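Local coordinates for protein protease Do-like 2, chloroplastic (Arabidopsis thaliana, PDB 4FLN) that performs, as a serine endopeptidase, the primary cleavage of the photodamaged D1 protein of plant photosystem II, at residues V236-T241 / T250-L255; Y243-K248 / Q330-D335; D298-F303 / I322-L327. All blocks are in the same frame, centred on the assembly; numbering follows the deposited sequence.

Interaction 1 of 3, residues V236-T241 / T250-L255; sequences VSHFLT and TGYPCL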
loop_
_atom_site.group_PDB
_atom_site.type_symbol
_atom_site.label_atom_id
_atom_site.label_comp_id
_atom_site.label_asym_id
_atom_site.label_seq_id
_atom_site.Cartn_x
_atom_site.Cartn_y
_atom_site.Cartn_z
ATOM N N VAL B 236 29.935 29.998 0.090
ATOM C CA VAL B 236 29.634 30.968 1.132
ATOM C C VAL B 236 30.354 32.290 0.918
ATOM O O VAL B 236 29.743 33.352 1.062
ATOM C CB VAL B 236 29.988 30.444 2.528
ATOM C CG1 VAL B 236 29.767 31.539 3.557
ATOM C CG2 VAL B 236 29.152 29.227 2.847
ATOM N N SER B 237 31.646 32.221 0.586
ATOM C CA SER B 237 32.442 33.427 0.322
ATOM C C SER B 237 31.764 34.214 -0.770
ATOM O O SER B 237 31.526 35.411 -0.629
ATOM C CB SER B 237 33.855 33.093 -0.156
ATOM O OG SER B 237 34.512 32.194 0.716
ATOM N N HIS B 238 31.447 33.517 -1.859
ATOM C CA HIS B 238 30.800 34.125 -3.006
ATOM C C HIS B 238 29.576 34.902 -2.570
ATOM O O HIS B 238 29.333 36.009 -3.033
ATOM C CB HIS B 238 30.395 33.056 -4.013
ATOM C CG HIS B 238 29.840 33.614 -5.283
ATOM N ND1 HIS B 238 28.627 34.268 -5.341
ATOM C CD2 HIS B 238 30.336 33.626 -6.543
ATOM C CE1 HIS B 238 28.396 34.651 -6.583
ATOM N NE2 HIS B 238 29.421 34.280 -7.330
ATOM N N PHE B 239 28.811 34.318 -1.666
ATOM C CA PHE B 239 27.623 34.974 -1.166
ATOM C C PHE B 239 27.970 36.230 -0.370
ATOM O O PHE B 239 27.372 37.290 -0.554
ATOM C CB PHE B 239 26.805 34.008 -0.311
ATOM C CG PHE B 239 25.515 34.586 0.164
ATOM C CD1 PHE B 239 24.495 34.851 -0.735
ATOM C CD2 PHE B 239 25.327 34.885 1.498
ATOM C CE1 PHE B 239 23.315 35.396 -0.306
ATOM C CE2 PHE B 239 24.148 35.431 1.935
ATOM C CZ PHE B 239 23.136 35.690 1.035
ATOM N N LEU B 240 28.941 36.116 0.518
ATOM C CA LEU B 240 29.294 37.253 1.351
ATOM C C LEU B 240 29.859 38.415 0.537
ATOM O O LEU B 240 29.456 39.556 0.744
ATOM C CB LEU B 240 30.250 36.842 2.471
ATOM C CG LEU B 240 29.659 35.868 3.491
ATOM C CD1 LEU B 240 30.708 35.470 4.527
ATOM C CD2 LEU B 240 28.417 36.458 4.155
ATOM N N THR B 241 30.784 38.143 -0.381
ATOM C CA THR B 241 31.357 39.237 -1.163
ATOM C C THR B 241 30.309 39.804 -2.116
ATOM O O THR B 241 30.283 41.008 -2.380
ATOM C CB THR B 241 32.690 38.873 -1.906
ATOM O OG1 THR B 241 32.526 39.021 -3.321
ATOM C CG2 THR B 241 33.144 37.471 -1.593
ATOM N N THR B 250 22.950 39.030 -5.809
ATOM C CA THR B 250 22.907 39.017 -7.273
ATOM C C THR B 250 23.001 37.621 -7.880
ATOM O O THR B 250 22.923 37.453 -9.095
ATOM C CB THR B 250 24.005 39.907 -7.876
ATOM O OG1 THR B 250 25.278 39.502 -7.361
ATOM C CG2 THR B 250 23.763 41.361 -7.517
ATOM N N GLY B 251 23.193 36.621 -7.032
ATOM C CA GLY B 251 23.172 35.242 -7.481
ATOM C C GLY B 251 24.411 34.715 -8.181
ATOM O O GLY B 251 25.457 35.357 -8.212
ATOM N N TYR B 252 24.273 33.512 -8.727
ATOM C CA TYR B 252 25.344 32.804 -9.411
ATOM C C TYR B 252 25.035 32.676 -10.908
ATOM O O TYR B 252 23.980 32.162 -11.294
ATOM C CB TYR B 252 25.564 31.433 -8.761
ATOM C CG TYR B 252 25.851 31.509 -7.286
ATOM C CD1 TYR B 252 27.125 31.279 -6.798
ATOM C CD2 TYR B 252 24.845 31.824 -6.373
ATOM C CE1 TYR B 252 27.400 31.351 -5.437
ATOM C CE2 TYR B 252 25.110 31.910 -5.011
ATOM C CZ TYR B 252 26.393 31.668 -4.555
ATOM O OH TYR B 252 26.681 31.743 -3.216
ATOM N N PRO B 253 25.947 33.163 -11.759
ATOM C CA PRO B 253 25.632 33.222 -13.190
ATOM C C PRO B 253 25.653 31.858 -13.880
ATOM O O PRO B 253 26.222 30.902 -13.365
ATOM C CB PRO B 253 26.728 34.136 -13.746
ATOM C CG PRO B 253 27.863 33.946 -12.822
ATOM C CD PRO B 253 27.299 33.667 -11.464
ATOM N N CYS B 254 25.011 31.780 -15.038
ATOM C CA CYS B 254 25.112 30.608 -15.897
ATOM C C CYS B 254 25.585 31.040 -17.284
ATOM O O CYS B 254 25.474 32.210 -17.662
ATOM C CB CYS B 254 23.772 29.878 -16.001
ATOM S SG CYS B 254 22.540 30.744 -17.002
ATOM N N LEU B 255 26.117 30.088 -18.036
ATOM C CA LEU B 255 26.640 30.366 -19.358
ATOM C C LEU B 255 25.520 30.462 -20.379
ATOM O O LEU B 255 25.745 30.932 -21.493
ATOM C CB LEU B 255 27.611 29.265 -19.769
ATOM C CG LEU B 255 28.223 29.378 -21.167
ATOM C CD1 LEU B 255 28.836 30.771 -21.420
ATOM C CD2 LEU B 255 29.249 28.268 -21.368
#
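With CG of His238 set opposite the backbone N (chi1 -174°), the imidazole leaves helix 233-246 and reaches toward Tyr252, whose own CG lies beside its backbone N (chi1 -56°) and carries the phenol toward the helix. The two side chains run antiparallel, one passing the other, and their rings form an offset stack with centroids 4.1 Å apart and planes tilted by 22°. Each ring covers the other near the rim: Tyr252 CE1 sits over the face of the imidazole, while His238 CE1 lies over the phenol. At the imidazole edge, near its plane, Gly251 O stands 3.4 Å from His238 CE1. The phenol oxygen continues to the helix, where Tyr252 OH is 3.7 Å from Phe239 CB and is hydrogen-bonded to Val235 O. The opposite face of His238 is stacked on Phe332, leaving the imidazole between two aromatic rings, and His238 NE2 is hydrogen-bonded to Lys331 O. With an alanine here, Tyr252 and Phe332 are likely to be left with a gap between them and Lys331 O without its donor. The contact thus illustrates how a helix can be pinned to the loop between it and strand 257-261: because Lys331 O can only accept, NE2 probably carries a proton, and the buried ring offers two faces to aromatic partners and a polar edge to the carbonyl.

Interaction 2 of 3, residues Y243-K248 / Q330-D335; sequences YERNGK and QKFAGD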
loop_
_atom_site.group_PDB
_atom_site.type_symbol
_atom_site.label_atom_id
_atom_site.label_comp_id
_atom_site.label_asym_id
_atom_site.label_seq_id
_atom_site.Cartn_x
_atom_site.Cartn_y
_atom_site.Cartn_z
ATOM N N TYR B 243 27.342 40.207 -1.342
ATOM C CA TYR B 243 26.605 41.110 -0.464
ATOM C C TYR B 243 27.385 42.377 -0.110
ATOM O O TYR B 243 26.817 43.469 -0.078
ATOM C CB TYR B 243 26.183 40.361 0.805
ATOM C CG TYR B 243 25.375 41.175 1.780
ATOM C CD1 TYR B 243 24.190 41.789 1.395
ATOM C CD2 TYR B 243 25.782 41.308 3.095
ATOM C CE1 TYR B 243 23.442 42.529 2.296
ATOM C CE2 TYR B 243 25.049 42.045 4.000
ATOM C CZ TYR B 243 23.880 42.651 3.599
ATOM O OH TYR B 243 23.154 43.380 4.512
ATOM N N GLU B 244 28.679 42.240 0.158
ATOM C CA GLU B 244 29.494 43.407 0.472
ATOM C C GLU B 244 29.550 44.369 -0.706
ATOM O O GLU B 244 29.260 45.552 -0.557
ATOM C CB GLU B 244 30.905 43.004 0.900
ATOM C CG GLU B 244 31.007 42.629 2.362
ATOM C CD GLU B 244 32.437 42.440 2.817
ATOM O OE1 GLU B 244 33.298 42.136 1.964
ATOM O OE2 GLU B 244 32.699 42.604 4.028
ATOM N N ARG B 245 29.924 43.850 -1.873
ATOM C CA ARG B 245 29.967 44.638 -3.104
ATOM C C ARG B 245 28.631 45.332 -3.434
ATOM O O ARG B 245 28.556 46.559 -3.489
ATOM C CB ARG B 245 30.433 43.773 -4.287
ATOM C CG ARG B 245 31.914 43.404 -4.247
ATOM C CD ARG B 245 32.190 42.014 -4.839
ATOM N NE ARG B 245 32.536 42.022 -6.264
ATOM C CZ ARG B 245 31.683 41.762 -7.255
ATOM N NH1 ARG B 245 30.413 41.480 -6.990
ATOM N NH2 ARG B 245 32.096 41.785 -8.516
ATOM N N ASN B 246 27.590 44.544 -3.675
ATOM C CA ASN B 246 26.321 45.071 -4.150
ATOM C C ASN B 246 25.281 45.393 -3.075
ATOM O O ASN B 246 24.238 45.976 -3.376
ATOM C CB ASN B 246 25.712 44.109 -5.170
ATOM C CG ASN B 246 26.677 43.745 -6.281
ATOM O OD1 ASN B 246 27.410 42.757 -6.185
ATOM N ND2 ASN B 246 26.675 44.537 -7.349
ATOM N N GLY B 247 25.543 45.011 -1.830
ATOM C CA GLY B 247 24.567 45.221 -0.773
ATOM C C GLY B 247 23.227 44.545 -1.025
ATOM O O GLY B 247 22.192 44.985 -0.528
ATOM N N LYS B 248 23.257 43.455 -1.786
ATOM C CA LYS B 248 22.071 42.644 -2.082
ATOM C C LYS B 248 22.506 41.412 -2.877
ATOM O O LYS B 248 23.616 41.365 -3.405
ATOM C CB LYS B 248 21.023 43.442 -2.860
ATOM C CG LYS B 248 21.421 43.776 -4.285
ATOM C CD LYS B 248 20.353 44.614 -4.972
ATOM C CE LYS B 248 20.722 44.933 -6.417
ATOM N NZ LYS B 248 19.701 45.806 -7.079
ATOM N N GLN B 330 31.659 30.351 -10.232
ATOM C CA GLN B 330 32.542 31.131 -9.369
ATOM C C GLN B 330 32.619 32.592 -9.796
ATOM O O GLN B 330 33.300 33.402 -9.162
ATOM C CB GLN B 330 33.936 30.500 -9.276
ATOM C CG GLN B 330 34.090 29.549 -8.093
ATOM C CD GLN B 330 33.494 30.120 -6.814
ATOM O OE1 GLN B 330 32.310 29.921 -6.518
ATOM N NE2 GLN B 330 34.306 30.842 -6.056
ATOM N N LYS B 331 31.908 32.923 -10.865
ATOM C CA LYS B 331 31.864 34.290 -11.360
ATOM C C LYS B 331 30.762 35.053 -10.642
ATOM O O LYS B 331 30.027 34.486 -9.840
ATOM C CB LYS B 331 31.602 34.297 -12.872
ATOM C CG LYS B 331 32.706 33.676 -13.739
ATOM C CD LYS B 331 33.964 34.545 -13.766
ATOM C CE LYS B 331 34.946 34.065 -14.820
ATOM N NZ LYS B 331 36.234 34.805 -14.779
ATOM N N PHE B 332 30.631 36.337 -10.945
ATOM C CA PHE B 332 29.516 37.127 -10.427
ATOM C C PHE B 332 28.617 37.630 -11.547
ATOM O O PHE B 332 29.027 37.705 -12.704
ATOM C CB PHE B 332 30.024 38.275 -9.560
ATOM C CG PHE B 332 30.658 37.813 -8.285
ATOM C CD1 PHE B 332 29.893 37.644 -7.137
ATOM C CD2 PHE B 332 32.005 37.505 -8.238
ATOM C CE1 PHE B 332 30.473 37.193 -5.969
ATOM C CE2 PHE B 332 32.587 37.056 -7.074
ATOM C CZ PHE B 332 31.825 36.898 -5.939
ATOM N N ALA B 333 27.375 37.943 -11.218
ATOM C CA ALA B 333 26.472 38.451 -12.236
ATOM C C ALA B 333 27.132 39.642 -12.915
ATOM O O ALA B 333 27.616 40.558 -12.253
ATOM C CB ALA B 333 25.140 38.841 -11.627
ATOM N N GLY B 334 27.172 39.607 -14.239
ATOM C CA GLY B 334 27.746 40.688 -15.012
ATOM C C GLY B 334 29.149 40.416 -15.519
ATOM O O GLY B 334 29.637 41.122 -16.402
ATOM N N ASP B 335 29.802 39.396 -14.966
ATOM C CA ASP B 335 31.190 39.105 -15.323
ATOM C C ASP B 335 31.353 38.612 -16.751
ATOM O O ASP B 335 30.446 38.006 -17.326
ATOM C CB ASP B 335 31.795 38.065 -14.382
ATOM C CG ASP B 335 32.174 38.638 -13.038
ATOM O OD1 ASP B 335 32.059 39.876 -12.852
ATOM O OD2 ASP B 335 32.607 37.838 -12.176
HETATM O O HOH W 1 30.659 42.393 -11.396
#
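Arg245, near the end of helix 233-246, lays its guanidinium over the face of Phe332 in a cation-pi interaction that joins the last helix of the protease domain to the PDZ domain. CZ of Arg245 lies 4.4 Å from the centroid of the Phe332 ring and 18° off the ring normal, so the charge is above the face, displaced toward the rim. The two planes are not parallel but 31° apart, the arginine head coming in at a slant. NH1 makes the nearest approach, 3.9 Å from Phe332 CD1. The arginine chain bends at its second and third torsions to bring its head over the ring.

The phenylalanine is presented by a type II beta turn running from Phe332 to Asp335, with Gly334 taking the positive-phi corner and Asp335 N bonded to Phe332 O at 2.9 Å. The carboxylate of Asp335 lies near the arginine without touching it: Arg245 NH2 and Asp335 OD1 are 4.7 Å apart, and a water bridges them, accepting from NH2 at 3.3 Å and donating to OD1 at 3.2 Å. These opposite charges are thus linked through water, and any direct attraction between them is probably modest. The other carboxylate oxygen accepts from the backbone of the turn's first residue: Phe332 N donates to Asp335 OD2 at 2.8 Å in a nearly straight bond that meets the oxygen from above the carboxylate plane.

Interaction 3 of 3, residues D298-F303 / I322-L327; sequences DVIVSF and IAFRYL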
loop_
_atom_site.group_PDB
_atom_site.type_symbol
_atom_site.label_atom_id
_atom_site.label_comp_id
_atom_site.label_asym_id
_atom_site.label_seq_id
_atom_site.Cartn_x
_atom_site.Cartn_y
_atom_site.Cartn_z
ATOM N N ASP B 298 28.833 24.981 -32.251
ATOM C CA ASP B 298 30.068 25.415 -31.616
ATOM C C ASP B 298 30.550 24.373 -30.607
ATOM O O ASP B 298 29.759 23.775 -29.870
ATOM C CB ASP B 298 29.871 26.765 -30.923
ATOM C CG ASP B 298 29.758 27.920 -31.909
ATOM O OD1 ASP B 298 29.730 27.665 -33.135
ATOM O OD2 ASP B 298 29.692 29.086 -31.455
ATOM N N VAL B 299 31.853 24.150 -30.576
ATOM C CA VAL B 299 32.406 23.257 -29.587
ATOM C C VAL B 299 33.206 24.085 -28.619
ATOM O O VAL B 299 34.277 24.558 -28.974
ATOM C CB VAL B 299 33.362 22.260 -30.233
ATOM C CG1 VAL B 299 33.952 21.330 -29.167
ATOM C CG2 VAL B 299 32.645 21.477 -31.340
ATOM N N ILE B 300 32.723 24.275 -27.395
ATOM C CA ILE B 300 33.564 25.027 -26.482
ATOM C C ILE B 300 34.744 24.147 -26.079
ATOM O O ILE B 300 34.601 22.957 -25.791
ATOM C CB ILE B 300 32.851 25.710 -25.252
ATOM C CG1 ILE B 300 33.231 25.021 -23.951
ATOM C CG2 ILE B 300 31.329 25.911 -25.429
ATOM C CD1 ILE B 300 33.751 25.989 -22.929
ATOM N N VAL B 301 35.912 24.768 -26.088
ATOM C CA VAL B 301 37.196 24.097 -25.989
ATOM C C VAL B 301 37.960 24.560 -24.732
ATOM O O VAL B 301 38.482 23.753 -23.968
ATOM C CB VAL B 301 37.995 24.232 -27.303
ATOM C CG1 VAL B 301 39.448 24.518 -27.026
ATOM C CG2 VAL B 301 37.817 22.962 -28.149
ATOM N N SER B 302 38.110 25.865 -24.576
ATOM C CA SER B 302 38.672 26.401 -23.347
ATOM C C SER B 302 37.690 27.341 -22.656
ATOM O O SER B 302 36.739 27.820 -23.266
ATOM C CB SER B 302 39.978 27.136 -23.635
ATOM O OG SER B 302 39.826 28.044 -24.716
ATOM N N PHE B 303 37.906 27.571 -21.367
ATOM C CA PHE B 303 37.156 28.576 -20.637
ATOM C C PHE B 303 38.139 29.286 -19.722
ATOM O O PHE B 303 38.719 28.649 -18.849
ATOM C CB PHE B 303 36.052 27.894 -19.836
ATOM C CG PHE B 303 35.202 28.827 -19.039
ATOM C CD1 PHE B 303 33.930 29.157 -19.465
ATOM C CD2 PHE B 303 35.663 29.361 -17.853
ATOM C CE1 PHE B 303 33.135 29.998 -18.722
ATOM C CE2 PHE B 303 34.874 30.216 -17.106
ATOM C CZ PHE B 303 33.607 30.533 -17.540
ATOM N N ILE B 322 37.039 18.858 -12.302
ATOM C CA ILE B 322 35.728 19.362 -11.889
ATOM C C ILE B 322 34.840 19.707 -13.078
ATOM O O ILE B 322 35.309 20.195 -14.112
ATOM C CB ILE B 322 35.852 20.620 -11.004
ATOM C CG1 ILE B 322 34.540 20.899 -10.272
ATOM C CG2 ILE B 322 36.279 21.822 -11.834
ATOM C CD1 ILE B 322 34.150 19.819 -9.282
ATOM N N ALA B 323 33.547 19.466 -12.920
ATOM C CA ALA B 323 32.595 19.817 -13.957
ATOM C C ALA B 323 32.759 21.281 -14.348
ATOM O O ALA B 323 32.926 22.168 -13.505
ATOM C CB ALA B 323 31.177 19.533 -13.507
ATOM N N PHE B 324 32.716 21.502 -15.654
ATOM C CA PHE B 324 32.864 22.804 -16.268
ATOM C C PHE B 324 31.989 23.836 -15.548
ATOM O O PHE B 324 32.414 24.978 -15.321
ATOM C CB PHE B 324 32.458 22.639 -17.730
ATOM C CG PHE B 324 32.437 23.896 -18.506
ATOM C CD1 PHE B 324 33.228 24.961 -18.146
ATOM C CD2 PHE B 324 31.606 24.013 -19.604
ATOM C CE1 PHE B 324 33.188 26.124 -18.868
ATOM C CE2 PHE B 324 31.563 25.170 -20.330
ATOM C CZ PHE B 324 32.351 26.229 -19.966
ATOM N N ARG B 325 30.784 23.424 -15.156
ATOM C CA ARG B 325 29.868 24.313 -14.445
ATOM C C ARG B 325 30.544 25.097 -13.311
ATOM O O ARG B 325 30.273 26.290 -13.131
ATOM C CB ARG B 325 28.668 23.532 -13.902
ATOM C CG ARG B 325 27.540 23.335 -14.929
ATOM C CD ARG B 325 26.487 22.321 -14.466
ATOM N NE ARG B 325 27.018 20.959 -14.484
ATOM C CZ ARG B 325 26.435 19.916 -13.903
ATOM N NH1 ARG B 325 25.290 20.069 -13.247
ATOM N NH2 ARG B 325 27.003 18.719 -13.973
ATOM N N TYR B 326 31.427 24.437 -12.560
ATOM C CA TYR B 326 32.081 25.077 -11.418
ATOM C C TYR B 326 32.712 26.437 -11.739
ATOM O O TYR B 326 32.512 27.405 -11.003
ATOM C CB TYR B 326 33.124 24.157 -10.769
ATOM C CG TYR B 326 33.972 24.875 -9.733
ATOM C CD1 TYR B 326 35.275 25.264 -10.020
ATOM C CD2 TYR B 326 33.453 25.197 -8.482
ATOM C CE1 TYR B 326 36.041 25.932 -9.088
ATOM C CE2 TYR B 326 34.216 25.873 -7.538
ATOM C CZ TYR B 326 35.508 26.236 -7.849
ATOM O OH TYR B 326 36.275 26.904 -6.917
ATOM N N LEU B 327 33.480 26.513 -12.823
ATOM C CA LEU B 327 34.113 27.776 -13.188
ATOM C C LEU B 327 33.042 28.826 -13.389
ATOM O O LEU B 327 33.134 29.934 -12.874
ATOM C CB LEU B 327 34.937 27.638 -14.467
ATOM C CG LEU B 327 36.175 26.755 -14.356
ATOM C CD1 LEU B 327 36.922 26.711 -15.679
ATOM C CD2 LEU B 327 37.055 27.276 -13.240
#
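Two groups grip Asp298 OD2, the guanidinium of Arg343 in a salt bridge and the backbone N of Lys295, at the residue preceding strand 299-303, whose Ile300 and Phe303 meet Phe324 and Leu327. The contact itself is apolar. Phe324 turns its edge toward the face of Phe303 in an offset edge-to-face pair, centroids 5.1 Å apart and planes at 73°. Phe303 reaches across from the strand because its CG lies opposite the backbone N (chi1 -180°). Ile300 and Phe324 point at each other, CD1 of Ile300 meeting the CZ end of the ring. Leu327 lies alongside Phe303: its CD1 is 3.7 Å from Phe303 CD2, and its CB is 3.7 Å from Phe303 CE2. Helix 325-329 is thereby packed onto strand 299-303 of the PDZ sheet. Around the pair, Ile300 also touches Ile339 and Ile341 of strand 336-343 and Val279 and Val281 of strand 279-284, Phe303 rests on Ala337, and Leu327 meets Leu306 of strand 306-307.

How the interactions relate
Interactions 1 and 2 share helix 233-246, and their centres lie about 6 Å apart. They form one continuous column of Tyr252, His238, Phe332 and Arg245, tied at the side by a probable hydrogen bond of 2.6 Å from His238 NE2 to Lys331 O. Interaction 3 lies farther off, its centre about 18 Å from that of interaction 1 and about 21 Å from that of interaction 2; Leu255 CD2 joins it to interaction 1, 4.0 Å from Phe324 CZ. The loop 250-255 also binds a peptide through backbone hydrogen bonds of Pro253 and Leu255, and the side chain of Tyr252 is about 9 Å from that of Asp122, a probable charge-relay residue. The bound peptide therefore lies against the same loop whose Tyr252 faces the helix.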